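Local coordinates for putative methyl-accepting chemotaxis signal transduction protein (Campylobacter jejuni subsp. jejuni serotype O:2, PDB 4XMR) that probably senses amino acids such as isoleucine through a periplasmic tandem PAS domain and passes the signal across the membrane to direct chemotaxis, at residues T28-R33 against K232-T237; R41-D46 against P67-Y72; A78-L83 against G158-S163; N123-T128 against Y143-Y148; F178-K183 against T237-E242. All coordinates share one frame; numbering follows the deposited sequence.

Interaction 1: T28-R33 against K232-T237; sequences TVEDFR and KVFAYT
Arg33 lays its guanidinium flat on the ring of Phe234: the planes are 8° apart and the centres 4.0 Å. Arg33 CZ stands 25° off the normal to the Phe234 ring, which is cation-pi geometry, while Arg33 CD sits more squarely over the same face, 3.5 Å from the ring centroid, as a CH-pi contact. The side chain gets there by running extended from CG to NE, with CG anti to the backbone N (chi1 -177°).

The remaining contacts are apolar. Val29 turns one methyl, CG1, into the hairpin, where it meets Val233 CG1 at 3.6 Å and Tyr236 CD2 at 3.7 Å. Between the two groups, the CG methylene of Glu30 lies 4.1 Å from CE2 of Phe234, while its carboxylate is engaged by Gln26 within the helix.

The hairpin end is a type II' turn from Val233 to Tyr236, closed by the bond from Tyr236 N to Val233 O (2.9 Å), and Phe234 at its second position projects toward the helix. The contact seats the connection between strands 224-233 and 236-243 against long helix 9-48, while Tyr236 also reaches Leu166 of helix 163-171 and Ile141 of strand 139-149.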
# COMPACT_ATOMS: atom_id res chain seq x y z
N THR B 28 3.97 4.84 5.93
CA THR B 28 2.57 4.46 5.73
C THR B 28 1.78 5.64 5.19
O THR B 28 1.01 5.51 4.23
CB THR B 28 1.96 3.95 7.05
OG1 THR B 28 2.70 2.81 7.50
CG2 THR B 28 0.50 3.57 6.88
N VAL B 29 1.97 6.80 5.79
CA VAL B 29 1.30 8.01 5.34
C VAL B 29 1.74 8.41 3.93
O VAL B 29 0.91 8.75 3.08
CB VAL B 29 1.56 9.16 6.32
CG1 VAL B 29 0.99 10.47 5.79
CG2 VAL B 29 0.98 8.83 7.69
N GLU B 30 3.04 8.35 3.68
CA GLU B 30 3.58 8.75 2.38
C GLU B 30 3.06 7.84 1.27
O GLU B 30 2.71 8.32 0.18
CB GLU B 30 5.11 8.69 2.40
CG GLU B 30 5.76 9.76 3.28
CD GLU B 30 7.25 9.55 3.46
OE1 GLU B 30 7.72 8.41 3.23
OE2 GLU B 30 7.94 10.51 3.84
N ASP B 31 3.03 6.54 1.53
CA ASP B 31 2.64 5.59 0.50
C ASP B 31 1.14 5.67 0.20
O ASP B 31 0.73 5.52 -0.94
CB ASP B 31 3.05 4.16 0.91
CG ASP B 31 4.56 3.97 0.97
OD1 ASP B 31 5.32 4.87 0.52
OD2 ASP B 31 4.99 2.91 1.46
N PHE B 32 0.33 5.90 1.23
CA PHE B 32 -1.10 6.09 1.05
C PHE B 32 -1.33 7.28 0.12
O PHE B 32 -2.08 7.20 -0.86
CB PHE B 32 -1.75 6.31 2.42
CG PHE B 32 -3.24 6.57 2.39
CD1 PHE B 32 -4.15 5.52 2.32
CD2 PHE B 32 -3.74 7.86 2.53
CE1 PHE B 32 -5.52 5.76 2.32
CE2 PHE B 32 -5.10 8.10 2.56
CZ PHE B 32 -5.99 7.05 2.45
N ARG B 33 -0.66 8.39 0.40
CA ARG B 33 -0.80 9.58 -0.43
C ARG B 33 -0.33 9.35 -1.88
O ARG B 33 -1.06 9.69 -2.82
CB ARG B 33 -0.01 10.73 0.20
CG ARG B 33 -0.11 12.05 -0.52
CD ARG B 33 0.71 13.08 0.25
NE ARG B 33 0.81 14.37 -0.41
CZ ARG B 33 0.15 15.46 -0.03
NH1 ARG B 33 -0.65 15.42 1.03
NH2 ARG B 33 0.30 16.60 -0.70
N LYS B 232 6.93 15.82 11.26
CA LYS B 232 5.92 16.26 10.30
C LYS B 232 5.91 15.32 9.11
O LYS B 232 6.96 14.92 8.60
CB LYS B 232 6.20 17.68 9.84
CG LYS B 232 6.06 18.73 10.93
CD LYS B 232 4.70 18.66 11.61
CE LYS B 232 3.57 18.98 10.65
NZ LYS B 232 2.25 19.00 11.35
N VAL B 233 4.71 14.95 8.68
CA VAL B 233 4.54 14.17 7.46
C VAL B 233 3.41 14.85 6.68
O VAL B 233 2.23 14.69 7.03
CB VAL B 233 4.19 12.69 7.72
CG1 VAL B 233 4.28 11.90 6.41
CG2 VAL B 233 5.10 12.08 8.79
N PHE B 234 3.79 15.62 5.67
CA PHE B 234 2.88 16.56 5.04
C PHE B 234 2.19 17.42 6.12
O PHE B 234 2.87 18.02 6.96
CB PHE B 234 1.95 15.84 4.06
CG PHE B 234 2.70 15.13 2.97
CD1 PHE B 234 3.20 15.85 1.89
CD2 PHE B 234 2.99 13.78 3.06
CE1 PHE B 234 3.92 15.22 0.90
CE2 PHE B 234 3.70 13.14 2.05
CZ PHE B 234 4.18 13.87 0.98
N ALA B 235 0.86 17.47 6.13
CA ALA B 235 0.19 18.30 7.14
C ALA B 235 0.03 17.60 8.48
O ALA B 235 -0.33 18.24 9.48
CB ALA B 235 -1.16 18.79 6.62
N TYR B 236 0.31 16.29 8.52
CA TYR B 236 0.14 15.50 9.73
C TYR B 236 1.36 15.60 10.62
O TYR B 236 2.46 15.92 10.17
CB TYR B 236 -0.03 13.99 9.42
CG TYR B 236 -1.24 13.56 8.63
CD1 TYR B 236 -2.51 13.53 9.20
CD2 TYR B 236 -1.09 13.10 7.33
CE1 TYR B 236 -3.61 13.11 8.48
CE2 TYR B 236 -2.18 12.67 6.60
CZ TYR B 236 -3.43 12.68 7.17
OH TYR B 236 -4.49 12.25 6.43
N THR B 237 1.16 15.29 11.89
CA THR B 237 2.27 15.04 12.80
C THR B 237 2.20 13.58 13.23
O THR B 237 1.18 13.13 13.76
CB THR B 237 2.20 15.94 14.04
OG1 THR B 237 2.24 17.31 13.62
CG2 THR B 237 3.37 15.66 14.97

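Interaction 2: R41-D46 against P67-Y72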
# COMPACT_ATOMS: atom_id res chain seq x y z
N ARG B 41 -4.16 10.78 -11.04
CA ARG B 41 -3.51 11.22 -12.28
C ARG B 41 -3.85 10.31 -13.45
O ARG B 41 -4.07 10.77 -14.57
CB ARG B 41 -1.99 11.28 -12.11
CG ARG B 41 -1.48 12.52 -11.38
CD ARG B 41 0.04 12.62 -11.51
NE ARG B 41 0.69 11.63 -10.67
CZ ARG B 41 1.08 11.86 -9.43
NH1 ARG B 41 0.92 13.07 -8.89
NH2 ARG B 41 1.66 10.90 -8.73
N ALA B 42 -3.87 9.00 -13.20
CA ALA B 42 -4.20 8.04 -14.25
C ALA B 42 -5.64 8.26 -14.73
O ALA B 42 -5.92 8.23 -15.94
CB ALA B 42 -4.00 6.62 -13.76
N LEU B 43 -6.55 8.47 -13.78
CA LEU B 43 -7.95 8.72 -14.10
C LEU B 43 -8.08 10.00 -14.94
O LEU B 43 -8.78 10.01 -15.95
CB LEU B 43 -8.76 8.79 -12.81
CG LEU B 43 -10.26 9.07 -12.95
CD1 LEU B 43 -10.91 8.20 -14.02
CD2 LEU B 43 -10.92 8.81 -11.61
N GLU B 44 -7.41 11.08 -14.53
CA GLU B 44 -7.41 12.31 -15.32
C GLU B 44 -6.99 12.06 -16.76
O GLU B 44 -7.60 12.56 -17.70
CB GLU B 44 -6.46 13.33 -14.68
CG GLU B 44 -6.03 14.49 -15.61
CD GLU B 44 -4.87 15.31 -15.04
OE1 GLU B 44 -3.92 14.72 -14.48
OE2 GLU B 44 -4.92 16.56 -15.16
N LYS B 45 -5.92 11.29 -16.93
CA LYS B 45 -5.37 11.04 -18.26
C LYS B 45 -6.37 10.25 -19.11
O LYS B 45 -6.55 10.56 -20.30
CB LYS B 45 -4.03 10.31 -18.16
CG LYS B 45 -3.30 10.12 -19.48
CD LYS B 45 -1.94 9.44 -19.26
CE LYS B 45 -1.23 9.17 -20.58
NZ LYS B 45 0.12 8.58 -20.35
N ASP B 46 -7.04 9.26 -18.53
CA ASP B 46 -8.03 8.52 -19.29
C ASP B 46 -9.25 9.38 -19.65
O ASP B 46 -9.79 9.25 -20.74
CB ASP B 46 -8.44 7.25 -18.54
CG ASP B 46 -7.61 6.05 -18.94
OD1 ASP B 46 -7.16 5.98 -20.12
OD2 ASP B 46 -7.41 5.15 -18.09
N PRO B 67 -18.65 5.52 -17.29
CA PRO B 67 -18.05 4.19 -17.15
C PRO B 67 -16.62 4.25 -16.62
O PRO B 67 -16.22 3.39 -15.85
CB PRO B 67 -18.09 3.64 -18.59
CG PRO B 67 -19.27 4.33 -19.21
CD PRO B 67 -19.22 5.73 -18.63
N ILE B 68 -15.86 5.26 -17.02
CA ILE B 68 -14.48 5.36 -16.55
C ILE B 68 -14.44 5.60 -15.04
O ILE B 68 -13.66 4.96 -14.32
CB ILE B 68 -13.71 6.50 -17.28
CG1 ILE B 68 -13.85 6.36 -18.79
CG2 ILE B 68 -12.24 6.44 -16.90
CD1 ILE B 68 -13.06 7.40 -19.60
N LEU B 69 -15.30 6.49 -14.55
CA LEU B 69 -15.36 6.76 -13.12
C LEU B 69 -15.70 5.48 -12.36
O LEU B 69 -15.12 5.19 -11.32
CB LEU B 69 -16.41 7.82 -12.79
CG LEU B 69 -16.29 9.18 -13.47
CD1 LEU B 69 -17.45 10.09 -13.03
CD2 LEU B 69 -14.94 9.83 -13.16
N LYS B 70 -16.67 4.73 -12.88
CA LYS B 70 -17.10 3.51 -12.21
C LYS B 70 -16.00 2.45 -12.16
O LYS B 70 -15.75 1.84 -11.12
CB LYS B 70 -18.34 2.93 -12.88
CG LYS B 70 -18.87 1.66 -12.21
CD LYS B 70 -20.09 1.08 -12.91
CE LYS B 70 -19.71 0.30 -14.16
NZ LYS B 70 -20.81 -0.62 -14.60
N TYR B 71 -15.35 2.20 -13.30
CA TYR B 71 -14.33 1.16 -13.33
C TYR B 71 -13.16 1.56 -12.43
O TYR B 71 -12.64 0.74 -11.68
CB TYR B 71 -13.85 0.87 -14.76
CG TYR B 71 -14.92 0.25 -15.64
CD1 TYR B 71 -15.70 -0.80 -15.17
CD2 TYR B 71 -15.17 0.74 -16.92
CE1 TYR B 71 -16.69 -1.38 -15.98
CE2 TYR B 71 -16.15 0.18 -17.72
CZ TYR B 71 -16.91 -0.87 -17.26
OH TYR B 71 -17.88 -1.41 -18.09
N TYR B 72 -12.77 2.83 -12.47
CA TYR B 72 -11.71 3.27 -11.57
C TYR B 72 -12.12 3.15 -10.10
O TYR B 72 -11.35 2.68 -9.27
CB TYR B 72 -11.29 4.71 -11.90
CG TYR B 72 -10.13 4.81 -12.87
CD1 TYR B 72 -10.31 4.62 -14.24
CD2 TYR B 72 -8.86 5.14 -12.41
CE1 TYR B 72 -9.24 4.73 -15.13
CE2 TYR B 72 -7.80 5.27 -13.29
CZ TYR B 72 -7.99 5.06 -14.64
OH TYR B 72 -6.90 5.21 -15.47
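Asp46 OD2 accepts a hydrogen bond of 2.7 Å from Tyr72 OH and a second from His74 of the second subunit. The tyrosine approaches on the anti side of the carboxylate, 27° out of its plane, and the carboxylate is steeply turned against the ring. Tyr72 OH also lies 3.2 Å from Ala42 O, one turn earlier on the helix.

The ring of Tyr72 is laid over Leu43, whose CD1 sits 3.8 Å from the ring centroid, 18° off the normal, in a CH-pi contact. With CG anti to the backbone N, Leu43 sends that same methyl on to Ile68 CG2 at 3.6 Å. Leu69 CD2 is farther from Leu43 CD2, at 4.4 Å.

The short helical segments run nearly antiparallel, at 157°, and their axes come within 10.6 Å. A carboxylate oxygen buried with two donors would probably remain charged, and because one donor belongs to each subunit, the chemistry ties the packing of helices 9-48 and 58-76 to the dimer interface.

Interaction 3: A78-L83 against G158-S163. With ILE (isoleucine), chain E.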
# COMPACT_ATOMS: atom_id res chain seq x y z
N ALA B 78 -12.69 2.96 -4.05
CA ALA B 78 -12.89 4.33 -3.56
C ALA B 78 -14.34 4.53 -3.10
O ALA B 78 -15.24 3.81 -3.54
CB ALA B 78 -12.53 5.34 -4.65
N LEU B 79 -14.58 5.52 -2.25
CA LEU B 79 -15.94 5.76 -1.79
C LEU B 79 -16.78 6.49 -2.85
O LEU B 79 -17.89 6.08 -3.15
CB LEU B 79 -15.93 6.56 -0.48
CG LEU B 79 -17.29 6.63 0.19
CD1 LEU B 79 -17.66 5.25 0.74
CD2 LEU B 79 -17.28 7.69 1.29
N ASN B 80 -16.23 7.57 -3.39
CA ASN B 80 -16.88 8.36 -4.43
C ASN B 80 -15.82 8.71 -5.46
O ASN B 80 -14.67 9.03 -5.10
CB ASN B 80 -17.40 9.70 -3.89
CG ASN B 80 -18.50 9.55 -2.85
OD1 ASN B 80 -19.51 8.88 -3.07
ND2 ASN B 80 -18.33 10.24 -1.74
N VAL B 81 -16.18 8.67 -6.73
CA VAL B 81 -15.33 9.16 -7.81
C VAL B 81 -16.23 10.00 -8.70
O VAL B 81 -17.30 9.54 -9.07
CB VAL B 81 -14.68 8.00 -8.60
CG1 VAL B 81 -13.86 8.54 -9.76
CG2 VAL B 81 -13.81 7.16 -7.69
N TYR B 82 -15.82 11.22 -9.03
CA TYR B 82 -16.75 12.16 -9.64
C TYR B 82 -16.08 13.21 -10.50
O TYR B 82 -14.89 13.51 -10.34
CB TYR B 82 -17.62 12.83 -8.58
CG TYR B 82 -16.87 13.35 -7.37
CD1 TYR B 82 -16.63 12.51 -6.29
CD2 TYR B 82 -16.43 14.67 -7.30
CE1 TYR B 82 -15.95 12.96 -5.17
CE2 TYR B 82 -15.75 15.14 -6.19
CZ TYR B 82 -15.52 14.28 -5.13
OH TYR B 82 -14.86 14.77 -4.02
N LEU B 83 -16.87 13.78 -11.40
CA LEU B 83 -16.45 14.93 -12.20
C LEU B 83 -17.40 16.09 -11.95
O LEU B 83 -18.59 16.00 -12.28
CB LEU B 83 -16.41 14.57 -13.69
CG LEU B 83 -15.92 15.67 -14.64
CD1 LEU B 83 -14.47 16.06 -14.35
CD2 LEU B 83 -16.11 15.26 -16.10
N GLY B 158 -12.73 14.46 -8.75
CA GLY B 158 -12.52 14.20 -7.35
C GLY B 158 -12.58 12.72 -7.04
O GLY B 158 -13.37 11.97 -7.63
N VAL B 159 -11.71 12.30 -6.12
CA VAL B 159 -11.66 10.93 -5.63
C VAL B 159 -11.70 10.98 -4.10
O VAL B 159 -10.82 11.60 -3.49
CB VAL B 159 -10.37 10.22 -6.11
CG1 VAL B 159 -10.25 8.84 -5.47
CG2 VAL B 159 -10.34 10.14 -7.63
N ASP B 160 -12.71 10.34 -3.50
CA ASP B 160 -12.84 10.33 -2.05
C ASP B 160 -12.42 8.97 -1.51
O ASP B 160 -12.98 7.93 -1.90
CB ASP B 160 -14.28 10.56 -1.59
CG ASP B 160 -14.83 11.93 -1.96
OD1 ASP B 160 -14.07 12.83 -2.34
OD2 ASP B 160 -16.07 12.09 -1.84
N ILE B 161 -11.43 8.98 -0.63
CA ILE B 161 -10.99 7.78 0.07
C ILE B 161 -11.32 7.96 1.56
O ILE B 161 -10.98 8.98 2.14
CB ILE B 161 -9.46 7.56 -0.11
CG1 ILE B 161 -9.04 7.61 -1.60
CG2 ILE B 161 -9.01 6.28 0.59
CD1 ILE B 161 -9.68 6.55 -2.48
N PRO B 162 -12.01 6.99 2.18
CA PRO B 162 -12.33 7.16 3.60
C PRO B 162 -11.06 7.34 4.43
O PRO B 162 -10.09 6.59 4.24
CB PRO B 162 -13.01 5.84 3.98
CG PRO B 162 -13.58 5.34 2.68
CD PRO B 162 -12.55 5.73 1.65
N SER B 163 -11.04 8.33 5.31
CA SER B 163 -9.90 8.53 6.17
C SER B 163 -9.69 7.31 7.08
O SER B 163 -8.56 7.05 7.52
CB SER B 163 -10.00 9.84 6.97
OG SER B 163 -11.25 9.95 7.61
N ILE E . -17.09 14.45 -0.99
CA ILE E . -17.52 15.49 -1.90
C ILE E . -18.16 16.60 -1.08
O ILE E . -18.21 17.75 -1.50
CB ILE E . -18.49 14.95 -2.98
CG1 ILE E . -18.65 15.97 -4.11
CG2 ILE E . -19.84 14.56 -2.38
CD1 ILE E . -19.36 15.42 -5.34
OXT ILE E . -18.60 16.37 0.05
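Asp160 links Tyr82, Asn80 and the bound isoleucine through its two carboxylate oxygens. OD2 of Asp160 takes the ligand's amino nitrogen N at 2.7 Å and, on its anti lone pair, Asn80 ND2 at 2.9 Å, near the amide plane; Asn80 ND2 also bonds Asp133, and Asn80 OD1 is held by Gln94. The other Asp160 oxygen, OD1, is met on its syn side by Tyr82 OH at 2.7 Å, tilted 25° from the carboxylate plane, and is also bonded by Thr142. Such a grip probably stabilises the negative charge facing the ligand's ammonium group; Asp133, Tyr131, Lys113, Trp115 and Thr134 supply further ligand bonds.

Strands 80-84 and 152-162 run antiparallel in the sheet of the first PDC (Cache-type, PAS-like) sensor module. Asn80-Asp160 and Tyr82-Gly158 are hydrogen-bonded pairs. Two successive residues, Leu79 and Asn80, stand against the single Asp160, a classic beta bulge.

The Tyr82 ring is sandwiched: isoleucine CD1 lies 3.6 Å above one face, and Gly158 CA is 3.9 Å from the centroid over the opposite face. With CG between backbone N and carbonyl carbon (chi1 46°), the ring folds back across Gly158. On the other sheet face Val81 and Val159 pack toward helix 9-48.

Interaction 4: N123-T128 against Y143-Y148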
# COMPACT_ATOMS: atom_id res chain seq x y z
N ASN B 123 -1.93 23.35 -10.95
CA ASN B 123 -1.67 22.30 -11.92
C ASN B 123 -1.66 20.96 -11.21
O ASN B 123 -1.72 19.90 -11.83
CB ASN B 123 -0.30 22.51 -12.56
CG ASN B 123 -0.39 22.95 -14.00
OD1 ASN B 123 -1.45 23.33 -14.49
ND2 ASN B 123 0.75 22.91 -14.70
N ASP B 124 -1.58 21.02 -9.89
CA ASP B 124 -1.32 19.84 -9.08
C ASP B 124 -2.59 19.15 -8.63
O ASP B 124 -3.69 19.70 -8.73
CB ASP B 124 -0.51 20.23 -7.84
CG ASP B 124 0.83 20.85 -8.19
OD1 ASP B 124 1.40 20.47 -9.23
OD2 ASP B 124 1.30 21.70 -7.42
N ILE B 125 -2.43 17.93 -8.14
CA ILE B 125 -3.48 17.30 -7.38
C ILE B 125 -3.60 18.07 -6.08
O ILE B 125 -2.59 18.43 -5.46
CB ILE B 125 -3.15 15.84 -7.07
CG1 ILE B 125 -3.12 15.05 -8.37
CG2 ILE B 125 -4.16 15.24 -6.08
CD1 ILE B 125 -2.67 13.67 -8.19
N PHE B 126 -4.83 18.36 -5.69
CA PHE B 126 -5.10 18.94 -4.39
C PHE B 126 -5.55 17.84 -3.45
O PHE B 126 -6.40 17.02 -3.81
CB PHE B 126 -6.15 20.05 -4.48
CG PHE B 126 -6.37 20.75 -3.18
CD1 PHE B 126 -5.43 21.65 -2.70
CD2 PHE B 126 -7.50 20.50 -2.43
CE1 PHE B 126 -5.63 22.29 -1.49
CE2 PHE B 126 -7.71 21.14 -1.22
CZ PHE B 126 -6.77 22.04 -0.75
N VAL B 127 -4.99 17.84 -2.25
CA VAL B 127 -5.39 16.88 -1.23
C VAL B 127 -6.05 17.65 -0.10
O VAL B 127 -5.41 18.50 0.54
CB VAL B 127 -4.17 16.13 -0.66
CG1 VAL B 127 -4.63 15.07 0.34
CG2 VAL B 127 -3.35 15.51 -1.79
N THR B 128 -7.32 17.38 0.16
CA THR B 128 -8.03 18.08 1.21
C THR B 128 -7.68 17.52 2.57
O THR B 128 -7.31 16.35 2.70
CB THR B 128 -9.56 17.94 1.07
OG1 THR B 128 -9.96 16.59 1.34
CG2 THR B 128 -10.03 18.34 -0.31
N TYR B 143 -8.91 13.74 -3.22
CA TYR B 143 -7.85 14.07 -4.15
C TYR B 143 -8.55 14.67 -5.35
O TYR B 143 -9.42 14.02 -5.93
CB TYR B 143 -7.09 12.80 -4.54
CG TYR B 143 -6.51 12.11 -3.33
CD1 TYR B 143 -7.29 11.27 -2.55
CD2 TYR B 143 -5.20 12.35 -2.93
CE1 TYR B 143 -6.78 10.66 -1.42
CE2 TYR B 143 -4.68 11.74 -1.78
CZ TYR B 143 -5.48 10.90 -1.03
OH TYR B 143 -5.01 10.27 0.09
N SER B 144 -8.21 15.89 -5.72
CA SER B 144 -8.88 16.51 -6.85
C SER B 144 -7.90 17.07 -7.88
O SER B 144 -6.74 17.37 -7.56
CB SER B 144 -9.87 17.59 -6.41
OG SER B 144 -9.20 18.64 -5.72
N LYS B 145 -8.37 17.18 -9.11
CA LYS B 145 -7.53 17.64 -10.20
C LYS B 145 -8.40 18.24 -11.28
O LYS B 145 -9.37 17.63 -11.71
CB LYS B 145 -6.71 16.49 -10.77
CG LYS B 145 -5.72 16.93 -11.83
CD LYS B 145 -4.41 16.18 -11.73
CE LYS B 145 -3.22 17.08 -12.05
NZ LYS B 145 -3.36 17.78 -13.36
N ALA B 146 -8.04 19.44 -11.73
CA ALA B 146 -8.75 20.06 -12.82
C ALA B 146 -8.42 19.31 -14.10
O ALA B 146 -7.26 18.99 -14.36
CB ALA B 146 -8.35 21.53 -12.96
N ILE B 147 -9.45 19.01 -14.88
CA ILE B 147 -9.28 18.28 -16.13
C ILE B 147 -9.39 19.24 -17.28
O ILE B 147 -10.40 19.94 -17.42
CB ILE B 147 -10.36 17.20 -16.31
CG1 ILE B 147 -10.48 16.36 -15.04
CG2 ILE B 147 -10.07 16.34 -17.53
CD1 ILE B 147 -9.20 15.68 -14.65
N TYR B 148 -8.36 19.26 -18.12
CA TYR B 148 -8.35 20.09 -19.32
C TYR B 148 -8.33 19.23 -20.57
O TYR B 148 -7.73 18.15 -20.57
CB TYR B 148 -7.13 21.00 -19.32
CG TYR B 148 -7.14 21.99 -18.19
CD1 TYR B 148 -7.75 23.23 -18.34
CD2 TYR B 148 -6.57 21.67 -16.96
CE1 TYR B 148 -7.78 24.13 -17.30
CE2 TYR B 148 -6.59 22.57 -15.92
CZ TYR B 148 -7.19 23.79 -16.09
OH TYR B 148 -7.21 24.67 -15.04
O HOH W 1 -9.12 17.70 -3.18
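Phe126 and Ser144 anchor the tight part of this contact as an antiparallel hydrogen-bonded pair: Phe126 N to Ser144 O and Ser144 N to Phe126 O are each 2.9 Å, with N-H...O angles of 163° and 161°. Next to them Val127 lies alongside Tyr143 and points the same way, its CG2 3.8 Å from CD2 of the ring, while Ile125 CG2 comes to the ring edge. A water donates to both Phe126 O and Ser144 OG (2.7 Å), and the serine hydroxyl has a further partner in Trp115 O.

Asn123 and Asp124 form the solvent-exposed rim, where the chains diverge, with 7.5 Å between the CA atoms of Asn123 and Ala146. Here the bond from Lys145 NZ to Asn123 O is weak, at 3.1 Å; the stronger partner of that ammonium is Glu44 on helix 9-48. Bends at chi2, chi3 and chi4 carry the lysine there, and its CD passes 3.8 Å from Ile125 CG1. The pairing is that of a beta hairpin, strands 126-132 and 139-149, at the edge of the antiparallel sheet of a PAS-like sensor module.

Interaction 5: F178-K183 against T237-E242; sequences FLFDQK and TACITE
Phe178 and Phe180 pair with Cys239 and Thr237 as hydrogen-bonded antiparallel partners, four backbone bonds (Phe180 N to Thr237 O 2.7 Å) joining strands whose short segments run at 148°, with Leu179-Ala238 as the non-hydrogen-bonded pair between them.

On the face carrying the two phenylalanines, Cys239 touches both rings, which also meet each other at the edge of Phe178. Its CB lies over Phe178, 3.9 Å from the centroid and 23° off the normal, whereas its SG meets Phe180 at the ring edge, 3.8 Å from CE2. A CG between backbone N and carbonyl carbon (chi1 50°) brings Phe178 over the cysteine; Phe178 CZ meets Thr241 CG2 at 3.7 Å, near the ring plane. On the other face, Leu179 CD2 meets Ala238 CB at 3.5 Å, with Leu179 also packing on Val29 of helix 9-48.

A water bridges Asp181 O and Thr237 OG1, which Lys232 NZ also hydrogen-bonds. The disulfide sulfur, joined to Cys230, has no S-H to donate and makes sulfur-aromatic contacts instead, stapling strand 236-243 to strand 224-233.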
# COMPACT_ATOMS: atom_id res chain seq x y z
N PHE B 178 1.09 7.19 16.35
CA PHE B 178 -0.17 7.88 16.14
C PHE B 178 0.03 9.13 15.30
O PHE B 178 1.16 9.57 15.10
CB PHE B 178 -0.91 8.15 17.47
CG PHE B 178 -0.06 8.80 18.54
CD1 PHE B 178 0.76 8.02 19.35
CD2 PHE B 178 -0.13 10.16 18.79
CE1 PHE B 178 1.53 8.60 20.36
CE2 PHE B 178 0.63 10.75 19.81
CZ PHE B 178 1.46 9.96 20.58
N LEU B 179 -1.07 9.66 14.76
CA LEU B 179 -1.04 10.82 13.88
C LEU B 179 -1.96 11.91 14.39
O LEU B 179 -3.08 11.62 14.81
CB LEU B 179 -1.54 10.45 12.48
CG LEU B 179 -0.82 9.42 11.63
CD1 LEU B 179 -1.53 9.34 10.28
CD2 LEU B 179 0.65 9.79 11.46
N PHE B 180 -1.49 13.15 14.31
CA PHE B 180 -2.34 14.32 14.49
C PHE B 180 -2.60 14.96 13.14
O PHE B 180 -1.74 14.94 12.27
CB PHE B 180 -1.67 15.36 15.39
CG PHE B 180 -1.46 14.90 16.80
CD1 PHE B 180 -2.47 15.05 17.73
CD2 PHE B 180 -0.25 14.35 17.18
CE1 PHE B 180 -2.28 14.64 19.03
CE2 PHE B 180 -0.05 13.94 18.48
CZ PHE B 180 -1.07 14.09 19.41
N ASP B 181 -3.77 15.55 12.98
CA ASP B 181 -4.06 16.29 11.76
C ASP B 181 -3.48 17.70 11.80
O ASP B 181 -2.76 18.06 12.73
CB ASP B 181 -5.56 16.28 11.44
CG ASP B 181 -6.40 17.03 12.48
OD1 ASP B 181 -5.86 17.86 13.24
OD2 ASP B 181 -7.62 16.78 12.51
N GLN B 182 -3.80 18.48 10.78
CA GLN B 182 -3.25 19.81 10.60
C GLN B 182 -3.66 20.78 11.70
O GLN B 182 -3.00 21.80 11.91
CB GLN B 182 -3.66 20.35 9.22
CG GLN B 182 -5.17 20.51 9.00
CD GLN B 182 -5.94 19.18 8.92
OE1 GLN B 182 -5.43 18.16 8.44
NE2 GLN B 182 -7.19 19.20 9.39
N LYS B 183 -4.74 20.47 12.41
CA LYS B 183 -5.20 21.30 13.51
C LYS B 183 -4.74 20.75 14.86
O LYS B 183 -5.25 21.15 15.92
CB LYS B 183 -6.72 21.44 13.48
CG LYS B 183 -7.23 22.16 12.24
CD LYS B 183 -6.50 23.48 12.04
CE LYS B 183 -6.71 24.05 10.65
NZ LYS B 183 -8.11 24.52 10.44
N THR B 237 1.16 15.29 11.89
CA THR B 237 2.27 15.04 12.80
C THR B 237 2.20 13.58 13.23
O THR B 237 1.18 13.13 13.76
CB THR B 237 2.20 15.94 14.04
OG1 THR B 237 2.24 17.31 13.62
CG2 THR B 237 3.37 15.66 14.97
N ALA B 238 3.28 12.84 12.96
CA ALA B 238 3.38 11.45 13.39
C ALA B 238 4.24 11.38 14.64
O ALA B 238 5.30 11.99 14.70
CB ALA B 238 3.99 10.58 12.29
N CYS B 239 3.78 10.62 15.63
CA CYS B 239 4.51 10.46 16.89
C CYS B 239 4.64 9.01 17.30
O CYS B 239 3.82 8.15 16.90
CB CYS B 239 3.79 11.19 18.02
SG CYS B 239 3.60 12.97 17.81
N ILE B 240 5.66 8.73 18.11
CA ILE B 240 5.78 7.47 18.82
C ILE B 240 6.10 7.80 20.27
O ILE B 240 6.90 8.71 20.56
CB ILE B 240 6.86 6.56 18.18
CG1 ILE B 240 6.76 5.14 18.74
CG2 ILE B 240 8.27 7.15 18.32
CD1 ILE B 240 7.58 4.14 17.95
N THR B 241 5.45 7.12 21.21
CA THR B 241 5.76 7.36 22.61
C THR B 241 5.79 6.05 23.38
O THR B 241 5.18 5.06 22.96
CB THR B 241 4.76 8.31 23.31
OG1 THR B 241 3.50 7.65 23.48
CG2 THR B 241 4.57 9.61 22.54
N GLU B 242 6.52 6.06 24.49
CA GLU B 242 6.61 4.91 25.35
C GLU B 242 6.76 5.36 26.79
O GLU B 242 7.28 6.43 27.07
CB GLU B 242 7.82 4.05 24.96
CG GLU B 242 7.90 2.72 25.69
CD GLU B 242 6.63 1.88 25.55
OE1 GLU B 242 5.67 2.11 26.33
OE2 GLU B 242 6.59 0.99 24.68
O HOH W 2 0.04 18.32 12.35

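In the fold
Both sheets pack at different points along one long helix, 9-48, used directly by interactions 1 and 2. Interactions 2, 3 and 4 gather round the six-stranded sheet that holds the isoleucine, centres 12 to 14 Å apart; Glu44 of interaction 2 makes a salt bridge to Lys145 of interaction 4. Interaction 5 belongs to the five-stranded sheet, its centre 33 Å from that of interaction 2. Interaction 1 shares Thr237 with interaction 5 and meets 3 and 4 through Phe32. Along the chain interactions 2, 3 and 4 fall between the two segments of interaction 1, 2 closing before 3 opens and 4 lying within 3, whereas 5 alternates with 1, consistent with a helix coupling the two modules.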